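Local coordinates for protein aspartate aminotransferase (Plasmodium falciparum, PDB 3K7Y) that probably catalyses the reversible transfer of an amino group from L-aspartate to 2-oxoglutarate with pyridoxal 5'-phosphate as cofactor, working as a homodimer, at residues N137-S141 and R142-L146; Y161-F164 and L165-L168; I191-K194 and Y195-E198; E333-Q336 and K337-N340. All blocks are in the same frame, centred on the assembly; numbering follows the deposited sequence.

Contact 1 of 4, residues N137-S141 and R142-L146; sequences NMIES and RGFNL
Arg142 folds back over the helix end it has just left: its NE donates to Met138 O at 3.1 Å, a weak bond because the N-H...O angle is only 128°. Its CG lies between the backbone N and the carbonyl carbon (chi1 46°), which brings the start of the chain over the last carbonyls, and a bend at chi3 turns the guanidinium alongside Met138, the two side chains pointing the same way. The backbone reverses in a type I turn from Glu140 to Gly143, closed by Gly143 N to Glu140 O at 2.7 Å; this donor sits above the carbonyl plane. Gly143 leaves the turn with positive phi.

Past the turn the apolar chains meet. Ile139 CG2 touches Phe144 CB at 3.7 Å and Leu146 CD1 at 3.8 Å, and both crossings are near a right angle. The Phe144 ring presents its edge to Ile139 O, with CD2 3.3 Å away. One turn back, Ser141 OG donates to Asn137 O at 2.6 Å; that oxygen also takes the Ser141 backbone N, and the two donors arrive on opposite faces of its plane.

Further out, Ile139 and Phe144 both rest on Leu125 of strand 124-128, Lys118 makes a cation-pi contact with Phe144, and Phe285 of the second subunit packs on Met138 and Arg142. Met138 also touches Thr107, which binds pyridoxal 5'-phosphate. The chemistry is thus divided: polar groups of the turn occupy the carbonyls ending helix 133-140, while apolar branches seat the beta-alpha-beta crossover against the sheet.

Contact 2 of 4, residues Y161-F164 and L165-L168; sequences YDLF and LNDL
Phe164 and Leu168, one turn apart on helix 161-170, lie side by side and point the same way. Leu168 CD2 reaches the far end of the ring, 3.9 Å from Phe164 CZ, approaching it obliquely. With CG anti to the backbone N (chi1 165°), the ring is carried along the helix beside Leu168. Both side chains pack on Ile149 of strand 145-153, and Phe151 meets the Phe164 ring edge-to-face. Tyr161 stacks on Tyr195 of helix 193-206.

The backbone bonds follow the i to i+4 pattern. The first, Leu165 N to Tyr161 O, is weak at 3.5 Å; Asp167 N to Leu163 O is nearly straight, with an N-H...O angle of 173°, and Leu168 N to Phe164 O measures 3.1 Å. Leu165 also leans its own side chain on the first carbonyl, CG standing 3.3 Å from Tyr161 O, while the side chain also touches Ile199 and Ile202.

Polar side chains serve the start of the helix and its flank. Asp167 OD1 accepts from the backbone N of Asn150, tying the helix to the neighbouring strand. At the start of the helix Asn160 OD1 takes Leu163 N, with a weaker bond from Asp162 N.

This is a short amphipathic helix, its Phe164, Leu165 and Leu168 side turned inward and Asp162, Leu163 and Asn166 exposed, packed beside the edge of the large mixed sheet of this aminotransferase fold.

Contact 3 of 4, residues I191-K194 and Y195-E198; sequences IEEK and YFDE
The backbone turns from the extended Ile191 and Glu192 into the first, weakly bonded turn of helix 193-206, where Phe196 N reaches Glu193 O at 3.1 Å from well above the carbonyl plane. The Phe196 side chain turns back toward Glu193 and Ile191. Glu193 CA stands over the ring centre, 3.5 Å from the centroid and only 3° off the normal, a CH-pi contact. At the ring's edge, Ile191 CG2 lies 3.6 Å from Phe196 CE2, and Ile191 O is closer still, 3.2 Å from the same CE2. The ring thus has a backbone CH on one face and a methyl and a carbonyl on its rim.

Tyr195 runs alongside Glu192, whose extended chain sets OE1 in the plane of the ring, 3.5 Å from Tyr195 CE2; carboxylate and ring planes are 18° apart. Leu229 and Leu230 of helix 229-235 pack against Phe196. Asp197 makes a salt bridge with Lys233 of that same helix.

Both rings turn C-H edges to oxygen, and Phe196 gives a face to a backbone C-H, which is consistent with weak electrostatic contacts that probably add to the limited backbone bonding at the helix start.

Contact 4 of 4, residues E333-Q336 and K337-N340; sequences ETYQ and KKYN
Lys337 doubles back over the last helical turn toward Thr334, its stem lying on that residue's carbonyl, with CB 3.2 Å from Thr334 O. The same oxygen accepts Lys337 N at 2.6 Å, the N-H tilted from the carbonyl plane. A bend at chi3 lays the outer chain obliquely across Thr334. NZ ends 4.5 Å from Glu333 OE2, beyond a salt bridge, so the opposite charges probably attract only loosely at this exposed surface.

Tyr335 and Lys338 are the next pair, side by side and pointing the same way. The fully extended lysine brings NZ to 3.8 Å from Tyr335 CE1, coming at the ring obliquely. Their backbones are joined as well: Lys338 N donates to Tyr335 O at 2.9 Å from above the carbonyl plane. That oxygen also faces the edge of the Tyr339 ring, where CD2 is 3.5 Å from Tyr335 O.

Gln336 leaves the backbone in a different direction from Tyr335. Its CG is anti to the backbone N (chi1 -160°), and the extended chain brings NE2 back to Glu333 O in a weak bond, while OE1 accepts from the backbone N of Tyr343. Gln336 O takes Tyr339 N at 3.1 Å. Three successive i to i+3 bonds, from Lys337, Lys338 and Tyr339, thus tighten the chain as it leaves the regular helix.

The turn lies where the long helix 304-335 runs into the loop before strand 355-357. Tyr335 and Tyr339 both lean on Cys399 of helix 390-403, and Tyr339 OH hydrogen-bonds to Asp396, fastening this end to the C-terminal helix.

Contacts 2 and 3 are neighbours, their centres 12 Å apart, and they touch where the rings of Tyr161 and Tyr195 stack, joining helix 161-170 to helix 193-206. Contacts 1 and 2 share strand 145-153: contact 1 contains its start, and contact 2 packs on its Ile149. Of the four, contact 1 alone meets the second subunit and comes close to the cofactor pocket. All three are partly buried, mixing apolar packing with backbone bonds. Contact 4 is a surface site, 37 Å or more from the others between centres, and relies on lysine stems and tyrosines. Contacts 1 and 4 end helices, contact 3 begins one, and contact 2 alone keeps i to i+4 bonding throughout.

Contact 1 of 4, residues N137-S141 and R142-L146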
loop_
_atom_site.group_PDB
_atom_site.type_symbol
_atom_site.label_atom_id
_atom_site.label_comp_id
_atom_site.label_asym_id
_atom_site.label_seq_id
_atom_site.Cartn_x
_atom_site.Cartn_y
_atom_site.Cartn_z
ATOM N N ASN A 137 7.083 1.772 17.056
ATOM C CA ASN A 137 6.092 0.718 16.791
ATOM C C ASN A 137 6.499 -0.188 15.633
ATOM O O ASN A 137 6.430 -1.408 15.725
ATOM C CB ASN A 137 4.690 1.299 16.524
ATOM C CG ASN A 137 3.590 0.212 16.491
ATOM O OD1 ASN A 137 3.261 -0.386 17.517
ATOM N ND2 ASN A 137 3.035 -0.043 15.319
ATOM N N MET A 138 6.930 0.429 14.548
ATOM C CA MET A 138 7.287 -0.315 13.354
ATOM C C MET A 138 8.497 -1.231 13.584
ATOM O O MET A 138 8.503 -2.379 13.141
ATOM C CB MET A 138 7.579 0.629 12.204
ATOM C CG MET A 138 6.432 1.477 11.756
ATOM S SD MET A 138 6.886 1.899 10.075
ATOM C CE MET A 138 5.677 0.964 9.161
ATOM N N ILE A 139 9.518 -0.716 14.269
ATOM C CA ILE A 139 10.706 -1.500 14.558
ATOM C C ILE A 139 10.375 -2.658 15.479
ATOM O O ILE A 139 10.647 -3.812 15.151
ATOM C CB ILE A 139 11.812 -0.655 15.203
ATOM C CG1 ILE A 139 12.597 0.086 14.129
ATOM C CG2 ILE A 139 12.776 -1.547 15.975
ATOM C CD1 ILE A 139 12.283 1.530 14.013
ATOM N N GLU A 140 9.775 -2.330 16.621
ATOM C CA GLU A 140 9.629 -3.249 17.730
ATOM C C GLU A 140 8.699 -4.372 17.384
ATOM O O GLU A 140 9.044 -5.546 17.514
ATOM C CB GLU A 140 9.107 -2.509 18.950
ATOM C CG GLU A 140 10.200 -1.809 19.769
ATOM C CD GLU A 140 9.874 -1.864 21.246
ATOM O OE1 GLU A 140 8.904 -1.166 21.635
ATOM O OE2 GLU A 140 10.550 -2.635 21.993
ATOM N N SER A 141 7.518 -4.017 16.918
ATOM C CA SER A 141 6.541 -5.035 16.553
ATOM C C SER A 141 6.998 -6.007 15.458
ATOM O O SER A 141 6.214 -6.850 15.049
ATOM C CB SER A 141 5.157 -4.423 16.240
ATOM O OG SER A 141 5.178 -3.557 15.114
ATOM N N ARG A 142 8.248 -5.925 14.994
ATOM C CA ARG A 142 8.841 -7.065 14.248
ATOM C C ARG A 142 10.098 -7.659 14.860
ATOM O O ARG A 142 10.928 -8.250 14.163
ATOM C CB ARG A 142 8.975 -6.829 12.738
ATOM C CG ARG A 142 9.531 -5.526 12.305
ATOM C CD ARG A 142 9.114 -5.251 10.867
ATOM N NE ARG A 142 7.967 -4.360 10.807
ATOM C CZ ARG A 142 7.385 -3.954 9.678
ATOM N NH1 ARG A 142 7.827 -4.374 8.496
ATOM N NH2 ARG A 142 6.339 -3.139 9.734
ATOM N N GLY A 143 10.198 -7.531 16.180
ATOM C CA GLY A 143 11.230 -8.200 16.970
ATOM C C GLY A 143 12.672 -7.862 16.623
ATOM O O GLY A 143 13.500 -8.767 16.441
ATOM N N PHE A 144 12.961 -6.568 16.494
ATOM C CA PHE A 144 14.325 -6.082 16.471
ATOM C C PHE A 144 14.580 -5.602 17.902
ATOM O O PHE A 144 13.627 -5.318 18.638
ATOM C CB PHE A 144 14.442 -4.848 15.583
ATOM C CG PHE A 144 14.418 -5.105 14.094
ATOM C CD1 PHE A 144 15.544 -5.579 13.435
ATOM C CD2 PHE A 144 13.294 -4.756 13.330
ATOM C CE1 PHE A 144 15.522 -5.764 12.058
ATOM C CE2 PHE A 144 13.264 -4.939 11.948
ATOM C CZ PHE A 144 14.367 -5.444 11.319
ATOM N N ASN A 145 15.850 -5.505 18.299
ATOM C CA ASN A 145 16.196 -4.824 19.538
ATOM C C ASN A 145 16.188 -3.385 19.187
ATOM O O ASN A 145 16.781 -3.005 18.193
ATOM C CB ASN A 145 17.599 -5.174 20.009
ATOM C CG ASN A 145 17.738 -6.617 20.406
ATOM O OD1 ASN A 145 16.798 -7.227 20.936
ATOM N ND2 ASN A 145 18.919 -7.186 20.149
ATOM N N LEU A 146 15.497 -2.577 19.975
ATOM C CA LEU A 146 15.503 -1.140 19.749
ATOM C C LEU A 146 16.346 -0.486 20.818
ATOM O O LEU A 146 16.051 -0.620 22.022
ATOM C CB LEU A 146 14.089 -0.533 19.749
ATOM C CG LEU A 146 14.090 0.978 19.454
ATOM C CD1 LEU A 146 14.475 1.246 18.006
ATOM C CD2 LEU A 146 12.757 1.657 19.771
#

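Contact 2 of 4, residues Y161-F164 and L165-L168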
loop_
_atom_site.group_PDB
_atom_site.type_symbol
_atom_site.label_atom_id
_atom_site.label_comp_id
_atom_site.label_asym_id
_atom_site.label_seq_id
_atom_site.Cartn_x
_atom_site.Cartn_y
_atom_site.Cartn_z
ATOM N N TYR A 161 25.369 17.812 21.062
ATOM C CA TYR A 161 26.258 17.248 20.044
ATOM C C TYR A 161 27.422 16.484 20.663
ATOM O O TYR A 161 28.109 15.734 19.976
ATOM C CB TYR A 161 26.793 18.329 19.113
ATOM C CG TYR A 161 25.755 19.067 18.288
ATOM C CD1 TYR A 161 25.490 18.696 16.966
ATOM C CD2 TYR A 161 25.061 20.157 18.818
ATOM C CE1 TYR A 161 24.546 19.380 16.197
ATOM C CE2 TYR A 161 24.117 20.849 18.061
ATOM C CZ TYR A 161 23.861 20.457 16.750
ATOM O OH TYR A 161 22.912 21.141 16.009
ATOM N N ASP A 162 27.635 16.672 21.964
ATOM C CA ASP A 162 28.757 16.050 22.663
ATOM C C ASP A 162 28.429 14.601 22.945
ATOM O O ASP A 162 29.206 13.710 22.601
ATOM C CB ASP A 162 29.054 16.779 23.980
ATOM C CG ASP A 162 29.313 18.280 23.787
ATOM O OD1 ASP A 162 28.578 18.945 23.011
ATOM O OD2 ASP A 162 30.252 18.807 24.430
ATOM N N LEU A 163 27.267 14.386 23.569
ATOM C CA LEU A 163 26.771 13.049 23.899
ATOM C C LEU A 163 26.231 12.290 22.679
ATOM O O LEU A 163 26.268 11.064 22.644
ATOM C CB LEU A 163 25.698 13.128 24.989
ATOM C CG LEU A 163 26.127 13.577 26.385
ATOM C CD1 LEU A 163 24.918 14.000 27.185
ATOM C CD2 LEU A 163 26.882 12.482 27.119
ATOM N N PHE A 164 25.723 13.010 21.687
ATOM C CA PHE A 164 25.268 12.369 20.459
ATOM C C PHE A 164 26.413 11.635 19.714
ATOM O O PHE A 164 26.260 10.468 19.324
ATOM C CB PHE A 164 24.539 13.392 19.568
ATOM C CG PHE A 164 24.340 12.949 18.131
ATOM C CD1 PHE A 164 23.840 11.684 17.826
ATOM C CD2 PHE A 164 24.627 13.815 17.084
ATOM C CE1 PHE A 164 23.655 11.278 16.489
ATOM C CE2 PHE A 164 24.442 13.421 15.747
ATOM C CZ PHE A 164 23.959 12.152 15.449
ATOM N N LEU A 165 27.547 12.312 19.533
ATOM C CA LEU A 165 28.708 11.717 18.857
ATOM C C LEU A 165 29.442 10.703 19.715
ATOM O O LEU A 165 30.091 9.803 19.189
ATOM C CB LEU A 165 29.687 12.782 18.388
ATOM C CG LEU A 165 29.152 13.834 17.429
ATOM C CD1 LEU A 165 30.132 14.979 17.366
ATOM C CD2 LEU A 165 28.942 13.266 16.069
ATOM N N ASN A 166 29.350 10.865 21.029
ATOM C CA ASN A 166 29.834 9.866 21.970
ATOM C C ASN A 166 29.277 8.475 21.717
ATOM O O ASN A 166 30.039 7.526 21.513
ATOM C CB ASN A 166 29.467 10.267 23.383
ATOM C CG ASN A 166 30.639 10.705 24.152
ATOM O OD1 ASN A 166 31.631 11.177 23.581
ATOM N ND2 ASN A 166 30.563 10.552 25.470
ATOM N N ASP A 167 27.946 8.370 21.757
ATOM C CA ASP A 167 27.242 7.122 21.531
ATOM C C ASP A 167 27.530 6.662 20.126
ATOM O O ASP A 167 27.839 5.495 19.896
ATOM C CB ASP A 167 25.739 7.311 21.705
ATOM C CG ASP A 167 25.361 7.775 23.098
ATOM O OD1 ASP A 167 24.224 8.282 23.236
ATOM O OD2 ASP A 167 26.180 7.633 24.045
ATOM N N LEU A 168 27.465 7.599 19.190
ATOM C CA LEU A 168 27.826 7.310 17.819
ATOM C C LEU A 168 29.212 6.670 17.704
ATOM O O LEU A 168 29.522 6.039 16.693
ATOM C CB LEU A 168 27.751 8.581 16.983
ATOM C CG LEU A 168 27.334 8.375 15.525
ATOM C CD1 LEU A 168 26.197 7.358 15.385
ATOM C CD2 LEU A 168 26.913 9.711 14.925
#

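Contact 3 of 4, residues I191-K194 and Y195-E198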
loop_
_atom_site.group_PDB
_atom_site.type_symbol
_atom_site.label_atom_id
_atom_site.label_comp_id
_atom_site.label_asym_id
_atom_site.label_seq_id
_atom_site.Cartn_x
_atom_site.Cartn_y
_atom_site.Cartn_z
ATOM N N ILE A 191 20.408 19.319 12.350
ATOM C CA ILE A 191 21.864 19.222 12.589
ATOM C C ILE A 191 22.640 20.333 11.862
ATOM O O ILE A 191 22.620 20.382 10.634
ATOM C CB ILE A 191 22.412 17.831 12.132
ATOM C CG1 ILE A 191 21.758 16.702 12.932
ATOM C CG2 ILE A 191 23.946 17.761 12.252
ATOM C CD1 ILE A 191 21.865 15.335 12.298
ATOM N N GLU A 192 23.321 21.209 12.608
ATOM C CA GLU A 192 24.110 22.312 12.017
ATOM C C GLU A 192 25.311 21.811 11.184
ATOM O O GLU A 192 25.966 20.831 11.560
ATOM C CB GLU A 192 24.623 23.243 13.120
ATOM C CG GLU A 192 23.559 23.756 14.082
ATOM C CD GLU A 192 24.149 24.333 15.370
ATOM O OE1 GLU A 192 25.250 23.902 15.789
ATOM O OE2 GLU A 192 23.496 25.215 15.970
ATOM N N GLU A 193 25.625 22.482 10.077
ATOM C CA GLU A 193 26.751 22.033 9.245
ATOM C C GLU A 193 28.056 21.981 10.023
ATOM O O GLU A 193 28.944 21.199 9.672
ATOM C CB GLU A 193 26.972 22.908 8.008
ATOM C CG GLU A 193 25.731 23.483 7.365
ATOM C CD GLU A 193 26.049 24.292 6.115
ATOM O OE1 GLU A 193 27.213 24.242 5.623
ATOM O OE2 GLU A 193 25.119 24.974 5.622
ATOM N N LYS A 194 28.180 22.823 11.053
ATOM C CA LYS A 194 29.378 22.838 11.902
ATOM C C LYS A 194 29.873 21.411 12.180
ATOM O O LYS A 194 31.085 21.176 12.272
ATOM C CB LYS A 194 29.120 23.547 13.243
ATOM C CG LYS A 194 28.312 24.818 13.172
ATOM C CD LYS A 194 28.259 25.503 14.531
ATOM C CE LYS A 194 27.618 26.893 14.407
ATOM N NZ LYS A 194 27.500 27.570 15.724
ATOM N N TYR A 195 28.923 20.470 12.284
ATOM C CA TYR A 195 29.189 19.099 12.741
ATOM C C TYR A 195 29.193 17.978 11.689
ATOM O O TYR A 195 29.671 16.873 11.977
ATOM C CB TYR A 195 28.208 18.729 13.834
ATOM C CG TYR A 195 28.342 19.563 15.062
ATOM C CD1 TYR A 195 29.220 19.203 16.076
ATOM C CD2 TYR A 195 27.582 20.722 15.219
ATOM C CE1 TYR A 195 29.340 19.982 17.225
ATOM C CE2 TYR A 195 27.686 21.506 16.361
ATOM C CZ TYR A 195 28.569 21.138 17.360
ATOM O OH TYR A 195 28.678 21.918 18.492
ATOM N N PHE A 196 28.665 18.243 10.492
ATOM C CA PHE A 196 28.647 17.223 9.446
ATOM C C PHE A 196 29.987 16.486 9.374
ATOM O O PHE A 196 30.034 15.279 9.577
ATOM C CB PHE A 196 28.299 17.807 8.070
ATOM C CG PHE A 196 26.916 18.413 7.972
ATOM C CD1 PHE A 196 26.556 19.147 6.846
ATOM C CD2 PHE A 196 25.981 18.263 8.987
ATOM C CE1 PHE A 196 25.294 19.702 6.730
ATOM C CE2 PHE A 196 24.713 18.817 8.871
ATOM C CZ PHE A 196 24.375 19.545 7.740
ATOM N N ASP A 197 31.072 17.217 9.126
ATOM C CA ASP A 197 32.372 16.603 8.836
ATOM C C ASP A 197 32.835 15.627 9.907
ATOM O O ASP A 197 33.429 14.589 9.597
ATOM C CB ASP A 197 33.459 17.661 8.618
ATOM C CG ASP A 197 33.010 18.788 7.715
ATOM O OD1 ASP A 197 32.195 19.638 8.167
ATOM O OD2 ASP A 197 33.492 18.827 6.564
ATOM N N GLU A 198 32.582 15.953 11.166
ATOM C CA GLU A 198 33.012 15.057 12.225
ATOM C C GLU A 198 32.300 13.716 12.051
ATOM O O GLU A 198 32.943 12.665 11.982
ATOM C CB GLU A 198 32.760 15.658 13.605
ATOM C CG GLU A 198 33.703 15.136 14.686
ATOM C CD GLU A 198 33.456 15.771 16.056
ATOM O OE1 GLU A 198 33.593 15.050 17.077
ATOM O OE2 GLU A 198 33.125 16.979 16.117
#

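Contact 4 of 4, residues E333-Q336 and K337-N340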
loop_
_atom_site.group_PDB
_atom_site.type_symbol
_atom_site.label_atom_id
_atom_site.label_comp_id
_atom_site.label_asym_id
_atom_site.label_seq_id
_atom_site.Cartn_x
_atom_site.Cartn_y
_atom_site.Cartn_z
ATOM N N GLU A 333 5.932 35.606 25.357
ATOM C CA GLU A 333 6.815 36.449 26.153
ATOM C C GLU A 333 5.973 37.569 26.764
ATOM O O GLU A 333 6.241 37.999 27.886
ATOM C CB GLU A 333 7.955 37.042 25.321
ATOM C CG GLU A 333 7.527 38.230 24.457
ATOM C CD GLU A 333 8.531 39.383 24.448
ATOM O OE1 GLU A 333 9.646 39.189 23.905
ATOM O OE2 GLU A 333 8.200 40.488 24.971
ATOM N N THR A 334 4.959 38.019 26.013
ATOM C CA THR A 334 4.038 39.074 26.447
ATOM C C THR A 334 3.054 38.575 27.494
ATOM O O THR A 334 3.199 38.899 28.663
ATOM C CB THR A 334 3.276 39.719 25.267
ATOM O OG1 THR A 334 4.210 40.396 24.420
ATOM C CG2 THR A 334 2.243 40.728 25.765
ATOM N N TYR A 335 2.065 37.780 27.093
ATOM C CA TYR A 335 0.998 37.368 28.021
ATOM C C TYR A 335 1.530 36.842 29.326
ATOM O O TYR A 335 0.941 37.060 30.384
ATOM C CB TYR A 335 0.091 36.332 27.384
ATOM C CG TYR A 335 -0.844 36.976 26.427
ATOM C CD1 TYR A 335 -2.121 37.357 26.826
ATOM C CD2 TYR A 335 -0.437 37.263 25.134
ATOM C CE1 TYR A 335 -2.982 37.987 25.940
ATOM C CE2 TYR A 335 -1.280 37.890 24.245
ATOM C CZ TYR A 335 -2.550 38.248 24.649
ATOM O OH TYR A 335 -3.376 38.856 23.748
ATOM N N GLN A 336 2.650 36.139 29.222
ATOM C CA GLN A 336 3.476 35.762 30.350
ATOM C C GLN A 336 3.507 36.807 31.481
ATOM O O GLN A 336 3.352 36.443 32.643
ATOM C CB GLN A 336 4.888 35.515 29.840
ATOM C CG GLN A 336 5.721 34.690 30.765
ATOM C CD GLN A 336 7.176 34.690 30.402
ATOM O OE1 GLN A 336 7.813 33.642 30.431
ATOM N NE2 GLN A 336 7.722 35.863 30.070
ATOM N N LYS A 337 3.705 38.085 31.122
ATOM C CA LYS A 337 3.755 39.225 32.057
ATOM C C LYS A 337 2.498 39.387 32.915
ATOM O O LYS A 337 2.579 39.761 34.090
ATOM C CB LYS A 337 3.937 40.544 31.294
ATOM C CG LYS A 337 5.278 40.798 30.632
ATOM C CD LYS A 337 5.209 42.111 29.836
ATOM C CE LYS A 337 6.004 42.053 28.531
ATOM N NZ LYS A 337 5.388 42.933 27.491
ATOM N N LYS A 338 1.339 39.158 32.307
ATOM C CA LYS A 338 0.077 39.248 33.017
ATOM C C LYS A 338 0.031 38.302 34.217
ATOM O O LYS A 338 -0.588 38.604 35.245
ATOM C CB LYS A 338 -1.102 38.982 32.071
ATOM C CG LYS A 338 -1.356 40.101 31.069
ATOM C CD LYS A 338 -2.621 39.875 30.246
ATOM C CE LYS A 338 -2.821 41.029 29.249
ATOM N NZ LYS A 338 -3.928 40.811 28.268
ATOM N N TYR A 339 0.699 37.162 34.099
ATOM C CA TYR A 339 0.679 36.175 35.176
ATOM C C TYR A 339 1.981 36.196 35.989
ATOM O O TYR A 339 2.184 35.367 36.874
ATOM C CB TYR A 339 0.332 34.784 34.617
ATOM C CG TYR A 339 -0.990 34.779 33.860
ATOM C CD1 TYR A 339 -2.187 34.450 34.502
ATOM C CD2 TYR A 339 -1.050 35.141 32.510
ATOM C CE1 TYR A 339 -3.409 34.468 33.813
ATOM C CE2 TYR A 339 -2.263 35.160 31.815
ATOM C CZ TYR A 339 -3.437 34.824 32.471
ATOM O OH TYR A 339 -4.632 34.848 31.785
ATOM N N ASN A 340 2.829 37.184 35.696
ATOM C CA ASN A 340 4.174 37.337 36.265
ATOM C C ASN A 340 5.067 36.081 36.198
ATOM O O ASN A 340 5.761 35.737 37.153
ATOM C CB ASN A 340 4.128 38.019 37.654
ATOM C CG ASN A 340 4.222 37.041 38.830
ATOM O OD1 ASN A 340 3.990 35.837 38.699
ATOM N ND2 ASN A 340 4.570 37.574 39.996
#